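Aminotransferase TlmJ (Streptoalloteichus hindustanus, PDB 5UID) probably catalyses pyridoxal 5'-phosphate-dependent transamination, as expected of the DegT/DnrJ/EryC1 family of aminotransferases. Local coordinates at residues A[45-50]-A[257-262]; A[275-280]-A[301-306]; A[284-289]-A[378-383]. All coordinates share one frame; numbering follows the deposited sequence.

Overall arrangement
Contacts 1 and 2 share helix 249-280, which meets helix 35-48 at residues 257-262 and strand 303-306 at residues 275-280. The centres of contacts 1 and 2 lie about 26 Å apart. Contact 2 is the buried one, an edge-to-face tyrosine pair with a hydroxyl-carboxylate bond beside it. Contact 1 is partly buried and sets leucine methyls against a histidine ring. Contact 3, also partly buried and the farthest from the centre of the chain, brings a leucine of helix 366-383 to a loop backbone. Contacts 2 and 3 touch, their centres about 11 Å apart, whereas contact 1 stands apart from both. The buried contact combines ring packing with a hydrogen bond, while the others rely on leucine methyls.

Contact 1: A[45-50]-A[257-262]; sequences AEHLGV and VQLRRL
The imidazole of His47 has Leu259 CD1 over one face and Leu262 CD2 approaching obliquely near its far end. Leu259 CD1 lies 4.1 Å from the centroid of the His47 ring and 20° off the ring normal, a CH-pi contact displaced toward the CG and ND1 rim. Leu262 CD2 comes to 3.7 Å from His47 CE1, its side chain crossing the histidine at about a right angle. The histidine reaches toward the long helix 249-280 because its CG is turned anti to the backbone N (chi1 171°). Two helices of the aminotransferase fold are joined here. Helix 35-48 stops just beyond His47 in a Schellman motif: Val50 N bonds to Ala45 O at 2.9 Å, Gly49 N bonds weakly to Glu46 O, and Gly49 takes a positive phi (75°) as the C-prime residue. Helix 249-280 continues past the contact; its first turns carry Val250, Ala251 and Ile254, which line a pyridoxal 5'-phosphate pocket. The polar end of the ring is held from elsewhere, since His47 NE2 is hydrogen-bonded to the carbonyl O of Val163, a residue that Leu262 also touches.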
loop_
_atom_site.group_PDB
_atom_site.type_symbol
_atom_site.label_atom_id
_atom_site.label_comp_id
_atom_site.label_asym_id
_atom_site.label_seq_id
_atom_site.Cartn_x
_atom_site.Cartn_y
_atom_site.Cartn_z
ATOM N N ALA A 45 15.843 9.406 9.151
ATOM C CA ALA A 45 16.527 8.975 10.369
ATOM C C ALA A 45 17.326 10.113 10.991
ATOM O O ALA A 45 17.339 10.275 12.217
ATOM C CB ALA A 45 17.438 7.784 10.067
ATOM N N GLU A 46 18.005 10.911 10.162
ATOM C CA GLU A 46 18.708 12.079 10.681
ATOM C C GLU A 46 17.728 13.091 11.263
ATOM O O GLU A 46 18.003 13.712 12.297
ATOM C CB GLU A 46 19.550 12.718 9.578
ATOM C CG GLU A 46 20.274 13.985 10.005
ATOM C CD GLU A 46 21.025 14.642 8.861
ATOM O OE1 GLU A 46 21.116 14.030 7.776
ATOM O OE2 GLU A 46 21.522 15.773 9.049
ATOM N N HIS A 47 16.574 13.262 10.613
ATOM C CA HIS A 47 15.539 14.144 11.140
ATOM C C HIS A 47 15.085 13.694 12.524
ATOM O O HIS A 47 14.842 14.524 13.408
ATOM C CB HIS A 47 14.360 14.189 10.167
ATOM C CG HIS A 47 13.155 14.895 10.703
ATOM N ND1 HIS A 47 13.108 16.263 10.876
ATOM C CD2 HIS A 47 11.949 14.425 11.097
ATOM C CE1 HIS A 47 11.925 16.602 11.357
ATOM N NE2 HIS A 47 11.203 15.506 11.500
ATOM N N LEU A 48 14.974 12.381 12.734
ATOM C CA LEU A 48 14.574 11.848 14.030
ATOM C C LEU A 48 15.722 11.793 15.025
ATOM O O LEU A 48 15.474 11.634 16.225
ATOM C CB LEU A 48 13.992 10.444 13.866
ATOM C CG LEU A 48 12.716 10.335 13.036
ATOM C CD1 LEU A 48 12.287 8.879 12.929
ATOM C CD2 LEU A 48 11.617 11.191 13.649
ATOM N N GLY A 49 16.961 11.918 14.561
ATOM C CA GLY A 49 18.101 11.755 15.440
ATOM C C GLY A 49 18.403 10.320 15.804
ATOM O O GLY A 49 18.880 10.057 16.912
ATOM N N VAL A 50 18.128 9.377 14.902
ATOM C CA VAL A 50 18.370 7.960 15.133
ATOM C C VAL A 50 19.224 7.417 13.993
ATOM O O VAL A 50 19.532 8.115 13.027
ATOM C CB VAL A 50 17.062 7.152 15.260
ATOM C CG1 VAL A 50 16.244 7.649 16.442
ATOM C CG2 VAL A 50 16.256 7.243 13.970
ATOM N N VAL A 257 12.270 15.772 -0.726
ATOM C CA VAL A 257 11.984 17.177 -1.000
ATOM C C VAL A 257 11.078 17.751 0.083
ATOM O O VAL A 257 11.327 18.842 0.609
ATOM C CB VAL A 257 11.367 17.338 -2.402
ATOM C CG1 VAL A 257 10.971 18.787 -2.642
ATOM C CG2 VAL A 257 12.340 16.864 -3.474
ATOM N N GLN A 258 10.017 17.021 0.437
ATOM C CA GLN A 258 9.102 17.493 1.473
ATOM C C GLN A 258 9.804 17.614 2.820
ATOM O O GLN A 258 9.508 18.526 3.603
ATOM C CB GLN A 258 7.900 16.553 1.579
ATOM C CG GLN A 258 6.949 16.619 0.397
ATOM C CD GLN A 258 5.889 17.692 0.558
ATOM O OE1 GLN A 258 5.095 17.659 1.499
ATOM N NE2 GLN A 258 5.873 18.652 -0.361
ATOM N N LEU A 259 10.737 16.705 3.108
ATOM C CA LEU A 259 11.457 16.764 4.376
ATOM C C LEU A 259 12.297 18.033 4.480
ATOM O O LEU A 259 12.351 18.665 5.542
ATOM C CB LEU A 259 12.329 15.519 4.541
ATOM C CG LEU A 259 13.092 15.391 5.860
ATOM C CD1 LEU A 259 12.144 15.539 7.041
ATOM C CD2 LEU A 259 13.826 14.062 5.921
ATOM N N ARG A 260 12.954 18.429 3.385
ATOM C CA ARG A 260 13.731 19.666 3.406
ATOM C C ARG A 260 12.840 20.887 3.583
ATOM O O ARG A 260 13.277 21.895 4.154
ATOM C CB ARG A 260 14.558 19.799 2.127
ATOM C CG ARG A 260 15.782 18.904 2.081
ATOM C CD ARG A 260 16.629 19.189 0.851
ATOM N NE ARG A 260 16.018 18.685 -0.377
ATOM C CZ ARG A 260 16.266 17.485 -0.895
ATOM N NH1 ARG A 260 17.114 16.663 -0.293
ATOM N NH2 ARG A 260 15.667 17.109 -2.016
ATOM N N ARG A 261 11.598 20.819 3.104
ATOM C CA ARG A 261 10.640 21.906 3.251
ATOM C C ARG A 261 9.860 21.842 4.556
ATOM O O ARG A 261 9.170 22.812 4.891
ATOM C CB ARG A 261 9.652 21.904 2.077
ATOM C CG ARG A 261 10.297 22.064 0.706
ATOM C CD ARG A 261 9.248 22.058 -0.398
ATOM N NE ARG A 261 8.350 23.205 -0.304
ATOM C CZ ARG A 261 7.240 23.351 -1.022
ATOM N NH1 ARG A 261 6.881 22.415 -1.891
ATOM N NH2 ARG A 261 6.486 24.431 -0.868
ATOM N N LEU A 262 9.960 20.733 5.292
ATOM C CA LEU A 262 9.159 20.555 6.504
ATOM C C LEU A 262 9.336 21.678 7.518
ATOM O O LEU A 262 8.317 22.161 8.044
ATOM C CB LEU A 262 9.469 19.188 7.127
ATOM C CG LEU A 262 8.747 18.849 8.432
ATOM C CD1 LEU A 262 7.241 18.879 8.235
ATOM C CD2 LEU A 262 9.195 17.494 8.968
#

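Contact 2: A[275-280]-A[301-306]; sequences RYDQGL and YFYWVR. With SO4 (sulfate ion), chain F.
Tyr276 and Tyr303 form the tight part of this contact, an edge-to-face pair with ring centroids 4.9 Å apart and planes at 58°. Tyr303 CG stands anti to the backbone N (chi1 -168°), which carries the ring to the helix. The edge of Tyr276 points at the face of Tyr303, and Tyr276 CD2 lies 3.6 Å from Tyr303 CG. Farther along the same ring, Tyr276 CB sits 3.4 Å from Tyr303 CZ, adding a CH-pi contact over the face. At the phenolic end Tyr303 OH donates a short hydrogen bond of 2.5 Å to Asp277 OD1, met on the anti side of the carboxylate and 23° out of its plane. Asp277 is partly exposed, so the contact is looser here than at the buried rings. Elsewhere, at the end of the strand, the partly exposed Arg306 takes no part in the helix packing and holds a sulfate, probably from the crystallisation liquor, with NH1 2.9 Å from sulfate O3. Tyr276 OH is hydrogen-bonded to Pro359 O, and its ring packs on helix 366-383. Strand 303-306 pairs antiparallel with strand 355-358, so that the Tyr303 side chain points from this sheet to helix 249-280.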
loop_
_atom_site.group_PDB
_atom_site.type_symbol
_atom_site.label_atom_id
_atom_site.label_comp_id
_atom_site.label_asym_id
_atom_site.label_seq_id
_atom_site.Cartn_x
_atom_site.Cartn_y
_atom_site.Cartn_z
ATOM N N ARG A 275 -1.738 33.453 15.094
ATOM C CA ARG A 275 -2.750 34.412 14.663
ATOM C C ARG A 275 -4.138 33.975 15.112
ATOM O O ARG A 275 -4.956 34.808 15.521
ATOM C CB ARG A 275 -2.699 34.586 13.144
ATOM C CG ARG A 275 -3.803 35.471 12.586
ATOM C CD ARG A 275 -3.685 36.907 13.086
ATOM N NE ARG A 275 -4.858 37.705 12.733
ATOM C CZ ARG A 275 -5.801 38.071 13.595
ATOM N NH1 ARG A 275 -5.706 37.725 14.871
ATOM N NH2 ARG A 275 -6.837 38.792 13.184
ATOM N N TYR A 276 -4.421 32.671 15.043
ATOM C CA TYR A 276 -5.668 32.147 15.594
ATOM C C TYR A 276 -5.778 32.457 17.082
ATOM O O TYR A 276 -6.824 32.915 17.558
ATOM C CB TYR A 276 -5.758 30.638 15.364
ATOM C CG TYR A 276 -6.199 30.207 13.983
ATOM C CD1 TYR A 276 -6.771 31.108 13.094
ATOM C CD2 TYR A 276 -6.055 28.886 13.575
ATOM C CE1 TYR A 276 -7.179 30.705 11.830
ATOM C CE2 TYR A 276 -6.456 28.474 12.320
ATOM C CZ TYR A 276 -7.019 29.386 11.451
ATOM O OH TYR A 276 -7.419 28.968 10.200
ATOM N N ASP A 277 -4.702 32.202 17.835
ATOM C CA ASP A 277 -4.703 32.513 19.262
ATOM C C ASP A 277 -5.006 33.985 19.504
ATOM O O ASP A 277 -5.768 34.328 20.413
ATOM C CB ASP A 277 -3.359 32.141 19.889
ATOM C CG ASP A 277 -3.113 30.642 19.918
ATOM O OD1 ASP A 277 -4.090 29.865 19.826
ATOM O OD2 ASP A 277 -1.936 30.242 20.042
ATOM N N GLN A 278 -4.426 34.871 18.692
ATOM C CA GLN A 278 -4.638 36.301 18.888
ATOM C C GLN A 278 -6.092 36.689 18.646
ATOM O O GLN A 278 -6.666 37.472 19.412
ATOM C CB GLN A 278 -3.711 37.097 17.969
ATOM C CG GLN A 278 -3.817 38.605 18.137
ATOM C CD GLN A 278 -2.974 39.364 17.129
ATOM O OE1 GLN A 278 -2.763 38.903 16.008
ATOM N NE2 GLN A 278 -2.484 40.532 17.528
ATOM N N GLY A 279 -6.708 36.149 17.595
ATOM C CA GLY A 279 -8.050 36.562 17.225
ATOM C C GLY A 279 -9.180 35.873 17.959
ATOM O O GLY A 279 -10.318 36.348 17.888
ATOM N N LEU A 280 -8.905 34.778 18.671
ATOM C CA LEU A 280 -9.957 33.985 19.292
ATOM C C LEU A 280 -9.794 33.787 20.793
ATOM O O LEU A 280 -10.623 33.096 21.398
ATOM C CB LEU A 280 -10.044 32.607 18.620
ATOM C CG LEU A 280 -10.303 32.564 17.114
ATOM C CD1 LEU A 280 -10.330 31.127 16.634
ATOM C CD2 LEU A 280 -11.599 33.267 16.764
ATOM N N TYR A 301 -0.564 20.268 13.541
ATOM C CA TYR A 301 -1.388 19.489 12.624
ATOM C C TYR A 301 -2.871 19.809 12.770
ATOM O O TYR A 301 -3.580 19.914 11.764
ATOM C CB TYR A 301 -1.143 17.993 12.844
ATOM C CG TYR A 301 -1.881 17.103 11.870
ATOM C CD1 TYR A 301 -1.764 17.298 10.500
ATOM C CD2 TYR A 301 -2.686 16.062 12.320
ATOM C CE1 TYR A 301 -2.435 16.489 9.602
ATOM C CE2 TYR A 301 -3.357 15.244 11.429
ATOM C CZ TYR A 301 -3.230 15.464 10.071
ATOM O OH TYR A 301 -3.899 14.658 9.179
ATOM N N PHE A 302 -3.353 19.960 14.002
ATOM C CA PHE A 302 -4.714 20.388 14.284
ATOM C C PHE A 302 -4.695 21.725 15.011
ATOM O O PHE A 302 -3.806 21.995 15.825
ATOM C CB PHE A 302 -5.472 19.383 15.170
ATOM C CG PHE A 302 -5.693 18.042 14.540
ATOM C CD1 PHE A 302 -5.952 17.922 13.186
ATOM C CD2 PHE A 302 -5.659 16.894 15.316
ATOM C CE1 PHE A 302 -6.164 16.681 12.618
ATOM C CE2 PHE A 302 -5.865 15.649 14.753
ATOM C CZ PHE A 302 -6.120 15.543 13.402
ATOM N N TYR A 303 -5.692 22.556 14.724
ATOM C CA TYR A 303 -6.045 23.672 15.598
ATOM C C TYR A 303 -7.474 23.420 16.065
ATOM O O TYR A 303 -8.434 23.740 15.356
ATOM C CB TYR A 303 -5.908 25.021 14.903
ATOM C CG TYR A 303 -6.003 26.167 15.883
ATOM C CD1 TYR A 303 -4.870 26.647 16.528
ATOM C CD2 TYR A 303 -7.227 26.745 16.193
ATOM C CE1 TYR A 303 -4.951 27.685 17.437
ATOM C CE2 TYR A 303 -7.318 27.782 17.102
ATOM C CZ TYR A 303 -6.175 28.246 17.721
ATOM O OH TYR A 303 -6.257 29.280 18.623
ATOM N N TRP A 304 -7.613 22.838 17.250
ATOM C CA TRP A 304 -8.910 22.436 17.776
ATOM C C TRP A 304 -9.413 23.475 18.769
ATOM O O TRP A 304 -8.673 23.908 19.657
ATOM C CB TRP A 304 -8.827 21.058 18.438
ATOM C CG TRP A 304 -7.957 20.998 19.667
ATOM C CD1 TRP A 304 -8.376 20.996 20.966
ATOM C CD2 TRP A 304 -6.525 20.920 19.708
ATOM N NE1 TRP A 304 -7.296 20.922 21.812
ATOM C CE2 TRP A 304 -6.148 20.875 21.066
ATOM C CE3 TRP A 304 -5.525 20.883 18.728
ATOM C CZ2 TRP A 304 -4.816 20.798 21.470
ATOM C CZ3 TRP A 304 -4.203 20.808 19.131
ATOM C CH2 TRP A 304 -3.860 20.765 20.490
ATOM N N VAL A 305 -10.666 23.878 18.604
ATOM C CA VAL A 305 -11.325 24.786 19.529
ATOM C C VAL A 305 -12.460 24.033 20.203
ATOM O O VAL A 305 -13.052 23.112 19.627
ATOM C CB VAL A 305 -11.847 26.054 18.821
ATOM C CG1 VAL A 305 -10.684 26.919 18.357
ATOM C CG2 VAL A 305 -12.737 25.675 17.647
ATOM N N ARG A 306 -12.760 24.427 21.438
ATOM C CA ARG A 306 -13.780 23.773 22.243
ATOM C C ARG A 306 -14.923 24.737 22.528
ATOM O O ARG A 306 -14.701 25.922 22.792
ATOM C CB ARG A 306 -13.191 23.258 23.557
ATOM C CG ARG A 306 -12.273 22.055 23.395
ATOM C CD ARG A 306 -11.422 21.864 24.639
ATOM N NE ARG A 306 -10.341 22.844 24.696
ATOM C CZ ARG A 306 -9.825 23.329 25.821
ATOM N NH1 ARG A 306 -10.302 22.938 26.996
ATOM N NH2 ARG A 306 -8.840 24.214 25.770
HETATM S S SO4 F . -8.138 24.823 29.363
HETATM O O1 SO4 F . -7.930 25.759 30.464
HETATM O O2 SO4 F . -7.861 23.465 29.822
HETATM O O3 SO4 F . -9.521 24.913 28.905
HETATM O O4 SO4 F . -7.235 25.157 28.263
#

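Contact 3: A[284-289]-A[378-383]; sequences DGLRCP and AGLAAL. With SO4 (sulfate ion), chain H.
In the C-terminal part of the fold, the loop that follows helix 249-280 runs past the last turns of helix 366-383, and Asp284, Gly285 and Leu286 meet Leu380 there. A single methyl does most of the touching. Leu380 CD2 lies 3.3 Å from the carbonyl O of Asp284 and 3.5 Å from Gly285 C, then reaches Leu286 CB at 3.6 Å. With its CG turned away from the backbone N (chi1 -154°), Leu380 projects from the helix so that its branched end lies against the loop backbone. Gly285 has a positive phi and offers no side chain, which lets the methyl settle directly on main-chain atoms. Leu380 also touches Val283, while Leu286 packs on Leu280 of helix 249-280 and on Val305 of strand 303-306, tying the loop to both elements.

Farther along, the loop changes character. Arg287 N pairs with the backbone of Arg306, and a sulfate, probably from the crystallisation liquor, rests beside Arg287 and Cys288. Cys288 N donates to sulfate O4 a nearly straight bond of 3.1 Å (N-H...O 173°). A bend at chi2 (-76°) brings Arg287 round to the same ion, with NH1 2.9 Å from sulfate O3, approached obliquely to the guanidinium plane. The leucine interface rests on van der Waals packing of a methyl on main-chain atoms and a CB, whereas the backbone N-H of Cys288 and the nearby arginine are consistent with an anion settling here in the crystal.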
loop_
_atom_site.group_PDB
_atom_site.type_symbol
_atom_site.label_atom_id
_atom_site.label_comp_id
_atom_site.label_asym_id
_atom_site.label_seq_id
_atom_site.Cartn_x
_atom_site.Cartn_y
_atom_site.Cartn_z
ATOM N N ASP A 284 -15.690 34.754 24.348
ATOM C CA ASP A 284 -16.457 33.978 25.311
ATOM C C ASP A 284 -17.206 32.849 24.613
ATOM O O ASP A 284 -17.726 33.015 23.506
ATOM C CB ASP A 284 -17.440 34.878 26.056
ATOM C CG ASP A 284 -18.284 34.112 27.053
ATOM O OD1 ASP A 284 -17.751 33.732 28.118
ATOM O OD2 ASP A 284 -19.479 33.884 26.771
ATOM N N GLY A 285 -17.262 31.694 25.272
ATOM C CA GLY A 285 -17.869 30.515 24.698
ATOM C C GLY A 285 -16.946 29.684 23.835
ATOM O O GLY A 285 -17.399 28.692 23.249
ATOM N N LEU A 286 -15.670 30.050 23.741
ATOM C CA LEU A 286 -14.702 29.336 22.924
ATOM C C LEU A 286 -13.416 29.157 23.715
ATOM O O LEU A 286 -13.011 30.048 24.466
ATOM C CB LEU A 286 -14.410 30.085 21.619
ATOM C CG LEU A 286 -13.651 29.315 20.540
ATOM C CD1 LEU A 286 -14.507 28.169 20.035
ATOM C CD2 LEU A 286 -13.257 30.238 19.401
ATOM N N ARG A 287 -12.778 28.001 23.542
ATOM C CA ARG A 287 -11.516 27.691 24.205
ATOM C C ARG A 287 -10.501 27.275 23.150
ATOM O O ARG A 287 -10.671 26.245 22.488
ATOM C CB ARG A 287 -11.700 26.594 25.255
ATOM C CG ARG A 287 -12.113 27.117 26.623
ATOM C CD ARG A 287 -10.928 27.746 27.338
ATOM N NE ARG A 287 -11.324 28.527 28.507
ATOM C CZ ARG A 287 -10.466 29.096 29.348
ATOM N NH1 ARG A 287 -9.160 28.964 29.154
ATOM N NH2 ARG A 287 -10.911 29.794 30.385
ATOM N N CYS A 288 -9.451 28.076 22.994
ATOM C CA CYS A 288 -8.362 27.755 22.094
ATOM C C CYS A 288 -7.521 26.630 22.699
ATOM O O CYS A 288 -7.686 26.285 23.871
ATOM C CB CYS A 288 -7.528 29.008 21.830
ATOM S SG CYS A 288 -8.440 30.308 20.967
ATOM N N PRO A 289 -6.629 26.019 21.918
ATOM C CA PRO A 289 -5.769 24.962 22.466
ATOM C C PRO A 289 -4.964 25.467 23.647
ATOM O O PRO A 289 -4.525 26.627 23.661
ATOM C CB PRO A 289 -4.855 24.605 21.285
ATOM C CG PRO A 289 -5.660 24.938 20.086
ATOM C CD PRO A 289 -6.461 26.153 20.458
ATOM N N ALA A 378 -18.047 35.534 14.310
ATOM C CA ALA A 378 -19.429 35.847 13.960
ATOM C C ALA A 378 -20.355 34.677 14.264
ATOM O O ALA A 378 -21.479 34.876 14.743
ATOM C CB ALA A 378 -19.525 36.237 12.486
ATOM N N GLY A 379 -19.903 33.453 13.993
ATOM C CA GLY A 379 -20.739 32.293 14.256
ATOM C C GLY A 379 -21.055 32.120 15.727
ATOM O O GLY A 379 -22.201 31.853 16.100
ATOM N N LEU A 380 -20.047 32.279 16.587
ATOM C CA LEU A 380 -20.283 32.133 18.017
ATOM C C LEU A 380 -21.138 33.269 18.564
ATOM O O LEU A 380 -21.916 33.059 19.501
ATOM C CB LEU A 380 -18.955 32.056 18.765
ATOM C CG LEU A 380 -19.024 31.299 20.090
ATOM C CD1 LEU A 380 -19.532 29.883 19.865
ATOM C CD2 LEU A 380 -17.667 31.278 20.758
ATOM N N ALA A 381 -21.015 34.473 17.996
ATOM C CA ALA A 381 -21.871 35.575 18.424
ATOM C C ALA A 381 -23.330 35.302 18.080
ATOM O O ALA A 381 -24.229 35.605 18.874
ATOM C CB ALA A 381 -21.406 36.885 17.789
ATOM N N ALA A 382 -23.583 34.718 16.909
ATOM C CA ALA A 382 -24.951 34.441 16.489
ATOM C C ALA A 382 -25.553 33.253 17.227
ATOM O O ALA A 382 -26.765 33.228 17.464
ATOM C CB ALA A 382 -24.996 34.194 14.980
ATOM N N LEU A 383 -24.738 32.268 17.596
ATOM C CA LEU A 383 -25.228 31.078 18.279
ATOM C C LEU A 383 -25.255 31.228 19.795
ATOM O O LEU A 383 -25.633 30.277 20.488
ATOM C CB LEU A 383 -24.377 29.863 17.896
ATOM C CG LEU A 383 -24.461 29.440 16.427
ATOM C CD1 LEU A 383 -23.569 28.241 16.158
ATOM C CD2 LEU A 383 -25.900 29.142 16.042
HETATM S S SO4 H . -8.387 30.938 25.528
HETATM O O1 SO4 H . -8.522 32.237 26.183
HETATM O O2 SO4 H . -7.012 30.762 25.069
HETATM O O3 SO4 H . -8.717 29.881 26.477
HETATM O O4 SO4 H . -9.296 30.871 24.388
#